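Long-range contacts in DNA translocase coupling protein (Clostridium perfringens, PDB 6O1X), which binds ATP and probably DNA as the coupling translocase of plasmid conjugation, the present piece holding its FtsK/SpoIIIE-type ATPase domain: residues Lys96-Asp101 / Gln339-Asp344; Ala135-Ser140 / Val278-Ala283. All blocks are in the same frame, centred on the assembly; numbering follows the deposited sequence.

Contact 1 of 2, residues Lys96-Asp101 / Gln339-Asp344; sequences KYLPWD and QAFYFD. With AGS (phosphothiophosphoric acid-adenylate ester), chain E.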
# COMPACT_ATOMS: atom_id res chain seq x y z
N LYS A 96 15.44 6.12 1.25
CA LYS A 96 14.64 6.61 2.38
C LYS A 96 13.79 7.80 1.86
O LYS A 96 12.90 8.30 2.55
CB LYS A 96 15.54 7.05 3.56
CG LYS A 96 16.58 6.02 4.00
CD LYS A 96 18.00 6.55 3.91
CE LYS A 96 18.63 6.33 2.55
NZ LYS A 96 19.96 6.98 2.44
N TYR A 97 14.08 8.23 0.63
CA TYR A 97 13.39 9.30 -0.07
C TYR A 97 13.49 9.07 -1.58
O TYR A 97 14.57 8.90 -2.13
CB TYR A 97 13.95 10.69 0.33
CG TYR A 97 13.17 11.83 -0.28
CD1 TYR A 97 11.85 12.08 0.08
CD2 TYR A 97 13.75 12.67 -1.23
CE1 TYR A 97 11.12 13.12 -0.49
CE2 TYR A 97 13.04 13.72 -1.80
CZ TYR A 97 11.71 13.93 -1.44
OH TYR A 97 10.99 14.96 -1.99
N LEU A 98 12.34 9.03 -2.23
CA LEU A 98 12.24 8.74 -3.65
C LEU A 98 11.15 9.63 -4.25
O LEU A 98 9.97 9.35 -4.06
CB LEU A 98 11.91 7.23 -3.80
CG LEU A 98 12.03 6.61 -5.18
CD1 LEU A 98 13.48 6.45 -5.60
CD2 LEU A 98 11.41 5.25 -5.16
N PRO A 99 11.50 10.76 -4.88
CA PRO A 99 10.44 11.61 -5.46
C PRO A 99 9.90 11.03 -6.76
O PRO A 99 10.60 10.30 -7.45
CB PRO A 99 11.14 12.97 -5.70
CG PRO A 99 12.61 12.73 -5.49
CD PRO A 99 12.85 11.29 -5.17
N TRP A 100 8.65 11.36 -7.09
CA TRP A 100 7.99 10.92 -8.31
C TRP A 100 8.63 11.61 -9.49
O TRP A 100 9.02 12.77 -9.39
CB TRP A 100 6.48 11.30 -8.27
CG TRP A 100 5.82 11.13 -9.60
CD1 TRP A 100 5.54 12.11 -10.51
CD2 TRP A 100 5.59 9.89 -10.27
NE1 TRP A 100 5.08 11.55 -11.68
CE2 TRP A 100 5.08 10.19 -11.55
CE3 TRP A 100 5.69 8.54 -9.88
CZ2 TRP A 100 4.73 9.20 -12.45
CZ3 TRP A 100 5.34 7.57 -10.78
CH2 TRP A 100 4.93 7.91 -12.07
N ASP A 101 8.69 10.92 -10.64
CA ASP A 101 9.19 11.49 -11.87
C ASP A 101 8.34 10.91 -13.00
O ASP A 101 8.07 9.70 -13.01
CB ASP A 101 10.69 11.19 -12.08
CG ASP A 101 11.37 12.08 -13.13
OD1 ASP A 101 11.02 11.98 -14.33
OD2 ASP A 101 12.24 12.89 -12.75
N GLN A 339 9.80 1.52 -1.00
CA GLN A 339 9.77 2.94 -0.73
C GLN A 339 8.89 3.60 -1.79
O GLN A 339 9.27 3.69 -2.96
CB GLN A 339 11.19 3.54 -0.69
CG GLN A 339 11.23 5.07 -0.39
CD GLN A 339 10.68 5.46 0.97
OE1 GLN A 339 10.62 4.65 1.91
NE2 GLN A 339 10.28 6.72 1.10
N ALA A 340 7.71 4.06 -1.37
CA ALA A 340 6.73 4.71 -2.24
C ALA A 340 7.28 5.99 -2.82
O ALA A 340 7.96 6.74 -2.10
CB ALA A 340 5.45 5.01 -1.46
N PHE A 341 6.96 6.28 -4.09
CA PHE A 341 7.33 7.54 -4.72
C PHE A 341 6.61 8.63 -4.00
O PHE A 341 5.49 8.45 -3.51
CB PHE A 341 6.94 7.62 -6.21
CG PHE A 341 7.58 6.61 -7.12
CD1 PHE A 341 8.96 6.57 -7.29
CD2 PHE A 341 6.79 5.75 -7.88
CE1 PHE A 341 9.55 5.62 -8.14
CE2 PHE A 341 7.38 4.83 -8.76
CZ PHE A 341 8.76 4.77 -8.88
N TYR A 342 7.28 9.74 -3.86
CA TYR A 342 6.68 10.87 -3.24
C TYR A 342 6.09 11.69 -4.37
O TYR A 342 6.82 12.26 -5.20
CB TYR A 342 7.67 11.67 -2.38
CG TYR A 342 7.00 12.81 -1.65
CD1 TYR A 342 5.79 12.62 -0.97
CD2 TYR A 342 7.55 14.08 -1.64
CE1 TYR A 342 5.18 13.65 -0.28
CE2 TYR A 342 6.93 15.13 -0.97
CZ TYR A 342 5.75 14.91 -0.28
OH TYR A 342 5.13 15.93 0.41
N PHE A 343 4.75 11.66 -4.42
CA PHE A 343 3.96 12.43 -5.36
C PHE A 343 3.50 13.67 -4.60
O PHE A 343 2.61 13.61 -3.73
CB PHE A 343 2.76 11.63 -5.91
CG PHE A 343 2.04 12.35 -7.02
CD1 PHE A 343 2.52 12.31 -8.32
CD2 PHE A 343 0.87 13.06 -6.77
CE1 PHE A 343 1.85 12.97 -9.35
CE2 PHE A 343 0.21 13.74 -7.79
CZ PHE A 343 0.70 13.69 -9.07
N ASP A 344 4.16 14.77 -4.89
CA ASP A 344 3.92 16.08 -4.31
C ASP A 344 3.04 16.83 -5.27
O ASP A 344 3.51 17.19 -6.35
CB ASP A 344 5.27 16.80 -4.15
CG ASP A 344 5.24 18.12 -3.42
OD1 ASP A 344 4.23 18.86 -3.55
OD2 ASP A 344 6.25 18.44 -2.75
PG AGS E . -2.35 10.79 5.14
S1G AGS E . -2.03 12.30 6.26
O2G AGS E . -3.81 10.73 4.54
O3G AGS E . -2.23 9.31 5.65
PB AGS E . -1.05 11.86 2.72
O1B AGS E . -2.13 12.85 2.46
O2B AGS E . -0.71 10.98 1.56
O3B AGS E . -1.35 10.86 3.92
PA AGS E . 0.85 14.01 3.49
O1A AGS E . 1.76 14.46 2.42
O2A AGS E . -0.37 14.89 3.82
O3A AGS E . 0.31 12.54 3.19
O5' AGS E . 1.68 13.89 4.84
C5' AGS E . 2.67 12.86 5.00
C4' AGS E . 4.02 13.42 5.38
O4' AGS E . 5.05 12.47 5.05
C3' AGS E . 4.47 14.74 4.73
O3' AGS E . 5.26 15.53 5.62
C2' AGS E . 5.22 14.27 3.48
O2' AGS E . 6.30 15.13 3.13
C1' AGS E . 5.75 12.89 3.89
N9 AGS E . 5.61 11.86 2.86
C8 AGS E . 4.45 11.29 2.40
N7 AGS E . 4.64 10.35 1.50
C5 AGS E . 6.02 10.31 1.35
C6 AGS E . 6.87 9.57 0.49
N6 AGS E . 6.43 8.69 -0.41
N1 AGS E . 8.20 9.80 0.57
C2 AGS E . 8.65 10.71 1.44
N3 AGS E . 7.95 11.47 2.29
C4 AGS E . 6.63 11.23 2.19
O HOH W 1 8.85 16.46 -3.50
O HOH W 2 9.88 8.47 -1.11
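Ala340 O, reached from Leu98 through a single water, is gripped from two directions: the adenine amino group, AGS N6, donates to it over 3.0 Å, and water 2 donates at 2.8 Å. That same water accepts from Leu98 N and from Gln339 NE2, tying both segments to one carbonyl beside the base. Gln339 bends at its second torsion (chi2 63°), which carries the amide up to the water; its other partners are Lys324 O through NE2 and Arg326 through OE1.

Beyond the water the backbones meet directly. Tyr342 N donates to Leu98 O over 2.7 Å, and Trp100 N returns a 2.8 Å bond to Tyr342 O. Together they make a single bridge between Pro99 and Tyr342. Next to it the CD2 branch of Leu98 presses on CD1 of Phe341 at 3.5 Å.

Three aromatic rings close the side away from the nucleotide. Trp100 points the edge of its six-membered ring at the face of Phe341 in an offset edge-to-face pair with planes at 78°, while Phe343 turns its own edge, through CD1, to the face of the five-membered ring. Trp151 of helix 142-155 meets both Trp100 and Phe343.

Tyr342 works on the other side. With CG anti to the backbone N (chi1 -176°), one face of its ring is turned to the adenine, with N3 above it toward the rim and the planes tilted, so this is no flat stack; its OH accepts a weak bond from the ribose O2'. Tyr97 brings its CD1 edge to AGS C2 at 3.7 Å, and its OH to CD2 of Tyr342. Backbone carbonyl for the amino group, tilted tyrosine face for the ring: the two segments contribute to the adenine end of the nucleotide pocket in this P-loop ATPase domain.

Contact 2 of 2, residues Ala135-Ser140 / Val278-Ala283; sequences AGETGS and VQRPDA. With AGS (phosphothiophosphoric acid-adenylate ester), chain E.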
# COMPACT_ATOMS: atom_id res chain seq x y z
N ALA A 135 -3.55 1.23 3.09
CA ALA A 135 -3.76 1.43 4.52
C ALA A 135 -2.61 2.12 5.16
O ALA A 135 -1.45 1.77 4.92
CB ALA A 135 -4.03 0.10 5.20
N GLY A 136 -2.94 3.08 5.99
CA GLY A 136 -1.94 3.83 6.73
C GLY A 136 -2.58 4.90 7.59
O GLY A 136 -3.58 5.50 7.19
N GLU A 137 -1.96 5.16 8.76
CA GLU A 137 -2.31 6.18 9.74
C GLU A 137 -2.05 7.58 9.19
O GLU A 137 -1.42 7.71 8.15
CB GLU A 137 -1.39 6.00 10.97
CG GLU A 137 -1.51 4.66 11.67
CD GLU A 137 -2.48 4.66 12.82
OE1 GLU A 137 -3.54 5.33 12.72
OE2 GLU A 137 -2.20 3.97 13.83
N THR A 138 -2.43 8.64 9.97
CA THR A 138 -2.16 10.03 9.60
C THR A 138 -0.67 10.24 9.46
O THR A 138 0.10 9.77 10.31
CB THR A 138 -2.76 11.00 10.63
OG1 THR A 138 -4.17 11.02 10.44
CG2 THR A 138 -2.25 12.44 10.46
N GLY A 139 -0.27 10.93 8.40
CA GLY A 139 1.11 11.29 8.10
C GLY A 139 1.96 10.19 7.49
O GLY A 139 3.16 10.38 7.33
N SER A 140 1.36 9.04 7.15
CA SER A 140 2.10 7.94 6.55
C SER A 140 2.42 8.17 5.06
O SER A 140 3.47 7.73 4.59
CB SER A 140 1.37 6.62 6.73
OG SER A 140 0.07 6.64 6.16
N VAL A 278 -7.62 3.70 3.50
CA VAL A 278 -8.07 3.38 4.87
C VAL A 278 -7.05 3.92 5.87
O VAL A 278 -5.86 3.66 5.72
CB VAL A 278 -8.38 1.88 5.21
CG1 VAL A 278 -9.25 1.77 6.47
CG2 VAL A 278 -9.05 1.16 4.07
N GLN A 279 -7.52 4.60 6.91
CA GLN A 279 -6.65 5.13 7.96
C GLN A 279 -6.59 4.18 9.15
O GLN A 279 -5.50 3.90 9.67
CB GLN A 279 -7.15 6.50 8.40
CG GLN A 279 -6.08 7.37 9.03
CD GLN A 279 -6.44 8.83 8.87
OE1 GLN A 279 -5.89 9.55 8.01
NE2 GLN A 279 -7.38 9.28 9.69
N ARG A 280 -7.76 3.67 9.55
CA ARG A 280 -7.97 2.81 10.70
C ARG A 280 -8.53 1.45 10.32
O ARG A 280 -9.75 1.29 10.15
CB ARG A 280 -8.90 3.51 11.71
CG ARG A 280 -8.92 2.86 13.09
CD ARG A 280 -7.61 3.11 13.81
NE ARG A 280 -6.72 1.95 13.78
CZ ARG A 280 -5.42 2.01 14.04
NH1 ARG A 280 -4.69 0.91 14.03
NH2 ARG A 280 -4.85 3.17 14.33
N PRO A 281 -7.64 0.44 10.24
CA PRO A 281 -8.08 -0.93 9.96
C PRO A 281 -9.08 -1.46 10.99
O PRO A 281 -8.78 -1.54 12.18
CB PRO A 281 -6.78 -1.74 9.99
CG PRO A 281 -5.70 -0.73 9.72
CD PRO A 281 -6.18 0.49 10.44
N ASP A 282 -10.27 -1.78 10.52
CA ASP A 282 -11.38 -2.29 11.32
C ASP A 282 -12.10 -3.33 10.47
O ASP A 282 -12.37 -3.07 9.30
CB ASP A 282 -12.31 -1.11 11.66
CG ASP A 282 -13.50 -1.41 12.53
OD1 ASP A 282 -13.94 -2.58 12.58
OD2 ASP A 282 -14.03 -0.46 13.15
N ALA A 283 -12.44 -4.51 11.04
CA ALA A 283 -13.12 -5.56 10.27
C ALA A 283 -14.53 -5.14 9.84
O ALA A 283 -15.10 -5.76 8.96
CB ALA A 283 -13.15 -6.86 11.05
PG AGS E . -2.35 10.79 5.14
S1G AGS E . -2.03 12.30 6.26
O2G AGS E . -3.81 10.73 4.54
O3G AGS E . -2.23 9.31 5.65
PB AGS E . -1.05 11.86 2.72
O1B AGS E . -2.13 12.85 2.46
O2B AGS E . -0.71 10.98 1.56
O3B AGS E . -1.35 10.86 3.92
PA AGS E . 0.85 14.01 3.49
O1A AGS E . 1.76 14.46 2.42
O2A AGS E . -0.37 14.89 3.82
O3A AGS E . 0.31 12.54 3.19
O5' AGS E . 1.68 13.89 4.84
C5' AGS E . 2.67 12.86 5.00
C4' AGS E . 4.02 13.42 5.38
O4' AGS E . 5.05 12.47 5.05
C3' AGS E . 4.47 14.74 4.73
O3' AGS E . 5.26 15.53 5.62
C2' AGS E . 5.22 14.27 3.48
O2' AGS E . 6.30 15.13 3.13
C1' AGS E . 5.75 12.89 3.89
N9 AGS E . 5.61 11.86 2.86
C8 AGS E . 4.45 11.29 2.40
N7 AGS E . 4.64 10.35 1.50
C5 AGS E . 6.02 10.31 1.35
C6 AGS E . 6.87 9.57 0.49
N6 AGS E . 6.43 8.69 -0.41
N1 AGS E . 8.20 9.80 0.57
C2 AGS E . 8.65 10.71 1.44
N3 AGS E . 7.95 11.47 2.29
C4 AGS E . 6.63 11.23 2.19
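Glu137 crosses the end of Arg280 with its carboxylate, OE2 meeting NH2 in a salt bridge of 2.8 Å. The approach is at the edge of the guanidinium, near its plane, yet the carboxylate plane is turned 79° from it, and the hydrogen bond within the pair is weak, bent to 141° at the hydrogen. NH2 alone faces the carboxylate, near both its oxygens, while NH1 pairs with Asp304 in a second salt bridge. The bend of Glu137 at its second torsion (chi2 -94°) swings the acid back toward Arg280, although its CB starts out away from segment 278-283. The two acids flank the guanidinium and probably limit its rotation.

A second pair meets at an angle between Gln279 and Thr138. Gln279 stretches out beyond CG and passes Gly136 O, with CG 3.6 Å from that oxygen, before OE1 accepts a weak 3.3 Å bond from Thr138 OG1.

Beneath these the backbones join. Gly136 N donates to Val278 O over 3.0 Å, extending the parallel pairing of Ala135 with Val278 where strands 131-135 and 272-278 end. Two CA-H...O contacts reinforce it, Ala135 CA to Val278 O and Gln279 CA to Gly136 O.

Past this point the first segment bends away in a type II turn from Glu137 to Ser140. Glu137 O accepts from Ser140 N and, at 2.7 Å, from Ser140 OG, two donors on one carbonyl, which help hold the turn. Gly139, with positive phi, sits at the turn's third position, and its N lies 3.1 Å from the thiophosphate sulfur, AGS S1G. Strand, glycine-rich turn and following helix 142-155 make the Walker A motif, or P-loop, flanked here by the parallel strand 272-278.

In the fold
From the N terminus the chain leaves the small antiparallel sheet and runs through 96-101, whose partner, 339-344, comes only near the C-terminal end; contact 1 thus closes a loop of more than two hundred residues around most of the ATPase domain. Within that span lies contact 2, joining the turn after strand 131-135 to the end of strand 272-278 without crossing the larger closure. Contact 1 links the linker between domains to strand 334-340, on the antiparallel side of the mixed sheet, whereas contact 2 lies among its central parallel strands. The two do not touch, their centres lying about 20 Å apart, but AGS spans them, its base at contact 1 and its thiophosphate at contact 2.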